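Local coordinates for protein activated BY transcription factor SSRB (Salmonella enterica, PDB 2WNW) that belongs to glycosyl hydrolase family 30, combining a TIM-barrel domain with a beta-sandwich domain, though its precise role is not established, at residues S73-F76 and E80-Y83; D46-S51 and G371-Y376. All blocks are in the same frame, centred on the assembly; numbering follows the deposited sequence.

Both contacts lie on the flank of the TIM barrel that helix 365-374 covers, their centres about 9 Å apart, and they illustrate how chemistry follows place in a fold. Contact 1 is local and partly buried: the C-terminal end of helix 65-76 meets the loop that leads into strand 85-90, with backbone hydrogen bonds, tyrosine rings and bridging waters. Contact 2 is distant in sequence, wholly buried and apolar, setting strand 48-51 against helix 365-374. The two meet directly. Glu80 OE2 of contact 1 forms a salt bridge with Arg375 NH1 of contact 2 at 3.0 Å, and the Tyr83 ring packs against the backbone of Gly50.

Contact 1 (S73-F76 and E80-Y83); sequences SLYF and EHNY
Tyr75 and Tyr83 run alongside each other in the same direction, and their rings are offset with little overlap, the planes inclined by 30° and the centroids 4.7 Å apart. Tyr75 CD2 sits over one face of the Tyr83 ring, toward its rim, and Tyr75 CE2 comes within 3.4 Å of Tyr83 CE1. Beyond the rings, one water joins the two hydroxyls; Tyr75 OH also bonds to Leu333 O. Phe76 crosses Tyr83 at a slant, bringing CD2 to 3.7 Å from Tyr83 CB. This is the turn from an alpha helix into the next beta strand of a TIM barrel, where carbonyls of the last helical turn are taken up by the returning chain: His81 N bonds to Leu74 O at 3.1 Å, tilted from the carbonyl plane, and Tyr83 N to Tyr75 O at 2.9 Å, nearly straight (170°) and in that plane. A second water links Phe76 O to Asn82 OD1. Glu80 runs alongside Leu74, its CB 3.2 Å from Ser73 O; a bend at chi2 (-70°) lays the carboxylate carbon CD 4.0 Å from Leu74 CD1, while OE2 forms a salt bridge with Arg375.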
ATOM      1  N   SER A  73      33.197 -13.020   5.612  1.00 20.81           N
ATOM      2  CA  SER A  73      33.241 -12.410   4.284  1.00 22.55           C
ATOM      3  C   SER A  73      31.860 -12.416   3.632  1.00 21.28           C
ATOM      4  O   SER A  73      31.454 -11.447   2.991  1.00 21.48           O
ATOM      5  CB  SER A  73      34.219 -13.164   3.380  1.00 24.34           C
ATOM      6  OG  SER A  73      35.536 -13.113   3.900  1.00 31.47           O
ATOM      7  N   LEU A  74      31.148 -13.524   3.798  1.00 21.63           N
ATOM      8  CA  LEU A  74      29.815 -13.682   3.227  1.00 21.24           C
ATOM      9  C   LEU A  74      28.849 -12.605   3.700  1.00 20.91           C
ATOM     10  O   LEU A  74      28.040 -12.095   2.930  1.00 21.41           O
ATOM     11  CB  LEU A  74      29.256 -15.055   3.608  1.00 22.54           C
ATOM     12  CG  LEU A  74      29.121 -16.172   2.567  1.00 26.58           C
ATOM     13  CD1 LEU A  74      29.898 -15.866   1.302  1.00 27.00           C
ATOM     14  CD2 LEU A  74      29.582 -17.465   3.207  1.00 26.03           C
ATOM     15  N   TYR A  75      28.944 -12.265   4.977  1.00 20.13           N
ATOM     16  CA  TYR A  75      28.058 -11.279   5.576  1.00 19.10           C
ATOM     17  C   TYR A  75      28.568  -9.844   5.586  1.00 20.37           C
ATOM     18  O   TYR A  75      27.807  -8.912   5.328  1.00 20.35           O
ATOM     19  CB  TYR A  75      27.756 -11.688   7.017  1.00 18.93           C
ATOM     20  CG  TYR A  75      26.483 -12.480   7.228  1.00 18.11           C
ATOM     21  CD1 TYR A  75      26.442 -13.516   8.163  1.00 18.12           C
ATOM     22  CD2 TYR A  75      25.299 -12.138   6.569  1.00 17.73           C
ATOM     23  CE1 TYR A  75      25.259 -14.186   8.449  1.00 16.39           C
ATOM     24  CE2 TYR A  75      24.099 -12.806   6.850  1.00 17.01           C
ATOM     25  CZ  TYR A  75      24.091 -13.825   7.795  1.00 18.01           C
ATOM     26  OH  TYR A  75      22.916 -14.463   8.124  1.00 17.74           O
ATOM     27  N   PHE A  76      29.854  -9.665   5.868  1.00 20.06           N
ATOM     28  CA  PHE A  76      30.390  -8.318   5.987  1.00 22.20           C
ATOM     29  C   PHE A  76      31.341  -7.788   4.926  1.00 23.31           C
ATOM     30  O   PHE A  76      31.780  -6.641   5.006  1.00 22.51           O
ATOM     31  CB  PHE A  76      30.999  -8.181   7.378  1.00 20.72           C
ATOM     32  CG  PHE A  76      30.078  -8.651   8.465  1.00 20.09           C
ATOM     33  CD1 PHE A  76      30.213  -9.923   9.011  1.00 19.80           C
ATOM     34  CD2 PHE A  76      29.018  -7.852   8.882  1.00 21.33           C
ATOM     35  CE1 PHE A  76      29.304 -10.394   9.954  1.00 18.99           C
ATOM     36  CE2 PHE A  76      28.102  -8.316   9.825  1.00 20.02           C
ATOM     37  CZ  PHE A  76      28.244  -9.587  10.360  1.00 18.62           C
ATOM     38  N   GLU A  80      30.222  -8.853  -0.839  1.00 24.63           N
ATOM     39  CA  GLU A  80      29.199  -9.854  -0.561  1.00 23.84           C
ATOM     40  C   GLU A  80      27.969  -9.155   0.016  1.00 20.84           C
ATOM     41  O   GLU A  80      27.515  -8.158  -0.540  1.00 19.65           O
ATOM     42  CB  GLU A  80      29.729 -10.917   0.405  1.00 24.51           C
ATOM     43  CG  GLU A  80      30.790 -11.826  -0.207  1.00 27.65           C
ATOM     44  CD  GLU A  80      30.232 -12.779  -1.256  1.00 30.57           C
ATOM     45  OE1 GLU A  80      31.039 -13.479  -1.903  1.00 32.87           O
ATOM     46  OE2 GLU A  80      28.996 -12.837  -1.434  1.00 28.78           O
ATOM     47  N   HIS A  81      27.433  -9.649   1.128  1.00 19.83           N
ATOM     48  CA  HIS A  81      26.243  -9.025   1.687  1.00 18.04           C
ATOM     49  C   HIS A  81      26.430  -7.614   2.208  1.00 17.62           C
ATOM     50  O   HIS A  81      25.458  -6.886   2.366  1.00 15.81           O
ATOM     51  CB  HIS A  81      25.614  -9.909   2.763  1.00 19.24           C
ATOM     52  CG  HIS A  81      24.598 -10.862   2.219  1.00 20.26           C
ATOM     53  ND1 HIS A  81      23.554 -11.352   2.972  1.00 22.57           N
ATOM     54  CD2 HIS A  81      24.454 -11.396   0.982  1.00 17.86           C
ATOM     55  CE1 HIS A  81      22.806 -12.143   2.222  1.00 19.20           C
ATOM     56  NE2 HIS A  81      23.331 -12.188   1.011  1.00 21.32           N
ATOM     57  N   ASN A  82      27.674  -7.228   2.476  1.00 17.82           N
ATOM     58  CA  ASN A  82      27.964  -5.872   2.930  1.00 19.25           C
ATOM     59  C   ASN A  82      27.036  -5.367   4.038  1.00 18.49           C
ATOM     60  O   ASN A  82      26.529  -4.251   3.962  1.00 19.77           O
ATOM     61  CB  ASN A  82      27.889  -4.924   1.723  1.00 21.64           C
ATOM     62  CG  ASN A  82      28.286  -3.503   2.066  1.00 24.15           C
ATOM     63  OD1 ASN A  82      29.372  -3.263   2.589  1.00 25.72           O
ATOM     64  ND2 ASN A  82      27.405  -2.549   1.766  1.00 25.67           N
ATOM     65  N   TYR A  83      26.813  -6.182   5.066  1.00 19.33           N
ATOM     66  CA  TYR A  83      25.945  -5.771   6.164  1.00 18.74           C
ATOM     67  C   TYR A  83      26.445  -4.466   6.770  1.00 20.08           C
ATOM     68  O   TYR A  83      27.629  -4.328   7.079  1.00 19.86           O
ATOM     69  CB  TYR A  83      25.872  -6.864   7.237  1.00 18.28           C
ATOM     70  CG  TYR A  83      24.741  -7.863   7.043  1.00 17.38           C
ATOM     71  CD1 TYR A  83      24.430  -8.790   8.039  1.00 16.49           C
ATOM     72  CD2 TYR A  83      23.963  -7.860   5.882  1.00 17.37           C
ATOM     73  CE1 TYR A  83      23.372  -9.684   7.889  1.00 17.87           C
ATOM     74  CE2 TYR A  83      22.897  -8.756   5.721  1.00 17.23           C
ATOM     75  CZ  TYR A  83      22.608  -9.663   6.732  1.00 18.90           C
ATOM     76  OH  TYR A  83      21.550 -10.535   6.599  1.00 16.81           O
TER
HETATM   77  O   HOH W   1      21.194 -12.153   8.755  1.00 16.42           O
HETATM   78  O   HOH W   2      31.540  -3.902   4.093  1.00 30.62           O

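Contact 2 (D46-S51 and G371-Y376)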
ATOM      1  N   ASP A  46      18.839   3.548   6.526  1.00 17.46           N
ATOM      2  CA  ASP A  46      20.146   3.464   7.166  1.00 18.26           C
ATOM      3  C   ASP A  46      20.977   2.225   6.846  1.00 16.53           C
ATOM      4  O   ASP A  46      22.178   2.203   7.124  1.00 17.27           O
ATOM      5  CB  ASP A  46      19.986   3.592   8.686  1.00 19.20           C
ATOM      6  CG  ASP A  46      19.319   4.897   9.092  1.00 20.54           C
ATOM      7  OD1 ASP A  46      19.438   5.876   8.330  1.00 21.11           O
ATOM      8  OD2 ASP A  46      18.689   4.951  10.171  1.00 19.44           O
ATOM      9  N   GLY A  47      20.355   1.194   6.279  1.00 15.00           N
ATOM     10  CA  GLY A  47      21.102  -0.006   5.943  1.00 15.45           C
ATOM     11  C   GLY A  47      20.395  -1.332   6.175  1.00 16.26           C
ATOM     12  O   GLY A  47      19.179  -1.379   6.383  1.00 16.22           O
ATOM     13  N   PHE A  48      21.175  -2.412   6.136  1.00 16.40           N
ATOM     14  CA  PHE A  48      20.674  -3.776   6.325  1.00 16.47           C
ATOM     15  C   PHE A  48      21.666  -4.573   7.163  1.00 16.68           C
ATOM     16  O   PHE A  48      22.874  -4.332   7.106  1.00 17.10           O
ATOM     17  CB  PHE A  48      20.511  -4.495   4.976  1.00 16.07           C
ATOM     18  CG  PHE A  48      19.574  -3.815   4.026  1.00 17.37           C
ATOM     19  CD1 PHE A  48      19.960  -2.664   3.348  1.00 18.24           C
ATOM     20  CD2 PHE A  48      18.290  -4.312   3.830  1.00 17.55           C
ATOM     21  CE1 PHE A  48      19.077  -2.016   2.486  1.00 17.51           C
ATOM     22  CE2 PHE A  48      17.404  -3.674   2.974  1.00 18.24           C
ATOM     23  CZ  PHE A  48      17.797  -2.523   2.300  1.00 19.52           C
ATOM     24  N   GLY A  49      21.161  -5.534   7.929  1.00 15.90           N
ATOM     25  CA  GLY A  49      22.042  -6.351   8.740  1.00 14.05           C
ATOM     26  C   GLY A  49      21.324  -7.436   9.515  1.00 15.16           C
ATOM     27  O   GLY A  49      20.154  -7.730   9.259  1.00 15.07           O
ATOM     28  N   GLY A  50      22.041  -8.032  10.464  1.00 15.53           N
ATOM     29  CA  GLY A  50      21.493  -9.090  11.290  1.00 16.69           C
ATOM     30  C   GLY A  50      21.912  -8.913  12.739  1.00 18.09           C
ATOM     31  O   GLY A  50      22.559  -7.920  13.085  1.00 16.98           O
ATOM     32  N   SER A  51      21.585  -9.883  13.585  1.00 17.11           N
ATOM     33  CA  SER A  51      21.899  -9.754  15.002  1.00 16.46           C
ATOM     34  C   SER A  51      22.975 -10.655  15.579  1.00 17.03           C
ATOM     35  O   SER A  51      23.094 -11.828  15.222  1.00 16.43           O
ATOM     36  CB  SER A  51      20.625  -9.939  15.823  1.00 15.50           C
ATOM     37  OG  SER A  51      19.586  -9.105  15.342  1.00 16.63           O
ATOM     38  N   GLY A 371      19.739 -10.836   0.426  1.00 17.10           N
ATOM     39  CA  GLY A 371      20.749 -10.398  -0.523  1.00 17.79           C
ATOM     40  C   GLY A 371      20.256  -9.540  -1.674  1.00 18.71           C
ATOM     41  O   GLY A 371      20.983  -8.663  -2.142  1.00 19.49           O
ATOM     42  N   HIS A 372      19.038  -9.787  -2.147  1.00 17.62           N
ATOM     43  CA  HIS A 372      18.502  -8.992  -3.246  1.00 17.08           C
ATOM     44  C   HIS A 372      18.446  -7.521  -2.856  1.00 17.48           C
ATOM     45  O   HIS A 372      18.382  -6.646  -3.724  1.00 18.20           O
ATOM     46  CB  HIS A 372      17.117  -9.507  -3.659  1.00 16.17           C
ATOM     47  CG  HIS A 372      17.171 -10.579  -4.702  1.00 14.72           C
ATOM     48  ND1 HIS A 372      17.329 -10.303  -6.045  1.00 16.25           N
ATOM     49  CD2 HIS A 372      17.173 -11.929  -4.594  1.00 16.42           C
ATOM     50  CE1 HIS A 372      17.427 -11.436  -6.718  1.00 13.80           C
ATOM     51  NE2 HIS A 372      17.337 -12.438  -5.861  1.00 16.44           N
ATOM     52  N   PHE A 373      18.475  -7.262  -1.549  1.00 16.38           N
ATOM     53  CA  PHE A 373      18.462  -5.899  -1.019  1.00 16.51           C
ATOM     54  C   PHE A 373      19.848  -5.413  -0.567  1.00 17.86           C
ATOM     55  O   PHE A 373      20.429  -4.493  -1.146  1.00 17.24           O
ATOM     56  CB  PHE A 373      17.554  -5.779   0.210  1.00 16.68           C
ATOM     57  CG  PHE A 373      16.089  -5.680  -0.097  1.00 15.23           C
ATOM     58  CD1 PHE A 373      15.325  -6.825  -0.285  1.00 16.27           C
ATOM     59  CD2 PHE A 373      15.462  -4.438  -0.156  1.00 16.29           C
ATOM     60  CE1 PHE A 373      13.950  -6.735  -0.524  1.00 15.72           C
ATOM     61  CE2 PHE A 373      14.090  -4.339  -0.395  1.00 15.59           C
ATOM     62  CZ  PHE A 373      13.335  -5.491  -0.578  1.00 15.59           C
ATOM     63  N   CYS A 374      20.359  -6.048   0.485  1.00 18.23           N
ATOM     64  CA  CYS A 374      21.617  -5.651   1.113  1.00 17.90           C
ATOM     65  C   CYS A 374      22.886  -5.611   0.273  1.00 17.64           C
ATOM     66  O   CYS A 374      23.784  -4.822   0.562  1.00 18.95           O
ATOM     67  CB  CYS A 374      21.864  -6.502   2.365  1.00 16.50           C
ATOM     68  SG  CYS A 374      22.376  -8.197   2.058  1.00 17.76           S
ATOM     69  N   ARG A 375      22.971  -6.441  -0.758  1.00 18.92           N
ATOM     70  CA  ARG A 375      24.166  -6.452  -1.596  1.00 19.28           C
ATOM     71  C   ARG A 375      24.243  -5.246  -2.525  1.00 19.75           C
ATOM     72  O   ARG A 375      25.323  -4.902  -3.017  1.00 19.20           O
ATOM     73  CB  ARG A 375      24.208  -7.733  -2.442  1.00 18.89           C
ATOM     74  CG  ARG A 375      24.244  -9.019  -1.627  1.00 19.78           C
ATOM     75  CD  ARG A 375      24.015 -10.246  -2.503  1.00 21.69           C
ATOM     76  NE  ARG A 375      25.200 -10.620  -3.270  1.00 22.69           N
ATOM     77  CZ  ARG A 375      26.244 -11.274  -2.767  1.00 24.58           C
ATOM     78  NH1 ARG A 375      26.261 -11.634  -1.488  1.00 23.46           N
ATOM     79  NH2 ARG A 375      27.270 -11.584  -3.548  1.00 25.40           N
ATOM     80  N   TYR A 376      23.114  -4.581  -2.741  1.00 19.49           N
ATOM     81  CA  TYR A 376      23.078  -3.459  -3.676  1.00 19.77           C
ATOM     82  C   TYR A 376      22.637  -2.098  -3.157  1.00 20.64           C
ATOM     83  O   TYR A 376      22.971  -1.078  -3.759  1.00 20.19           O
ATOM     84  CB  TYR A 376      22.197  -3.855  -4.864  1.00 20.73           C
ATOM     85  CG  TYR A 376      22.466  -5.271  -5.315  1.00 20.52           C
ATOM     86  CD1 TYR A 376      23.652  -5.602  -5.970  1.00 20.93           C
ATOM     87  CD2 TYR A 376      21.580  -6.299  -4.998  1.00 19.35           C
ATOM     88  CE1 TYR A 376      23.952  -6.923  -6.290  1.00 21.86           C
ATOM     89  CE2 TYR A 376      21.870  -7.619  -5.310  1.00 21.34           C
ATOM     90  CZ  TYR A 376      23.058  -7.926  -5.950  1.00 22.88           C
ATOM     91  OH  TYR A 376      23.369  -9.240  -6.206  1.00 22.40           O
TER
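Phe48 turns one face of its ring to the backbone of Cys374, whose N lies 4.2 Å above the plane, over the ring centre. The root of the same side chain is also engaged, for Phe48 CB touches Cys374 CB at 3.6 Å. At the far side of the ring, CE2 reaches Phe373 CB at 3.5 Å and CD2 of the Phe373 ring at 3.8 Å. The phenyl groups run at an angle to one another and touch at their rims, and neither ring stacks on the other; their centroids are 5.8 Å apart and their planes stand at 39°. The Phe48 side chain leaves the strand toward the helix, and with chi1 at -59° CG lies opposite the carbonyl carbon, which brings the ring under Cys374. Cys374 takes a different course: its SG is tucked between the backbone N and the carbonyl carbon (chi1 74°), leaving CB to make the contact with Phe48. All three touching residues are buried, and what they share across the contact is apolar packing. Helix 305-322 adds to the surroundings, with Met317 touching both phenylalanines, Phe321 meeting the Phe48 ring and Ile318 packing on Phe373. Strand 48-51 is meanwhile held by its barrel neighbours, as Phe48 pairs through its backbone with Leu85 and Gly49 with Asp330. Helix 365-374, which follows the last barrel strand, 327-330, thus covers an outward-facing aromatic of the first, as is typical where a (beta/alpha)8 barrel closes.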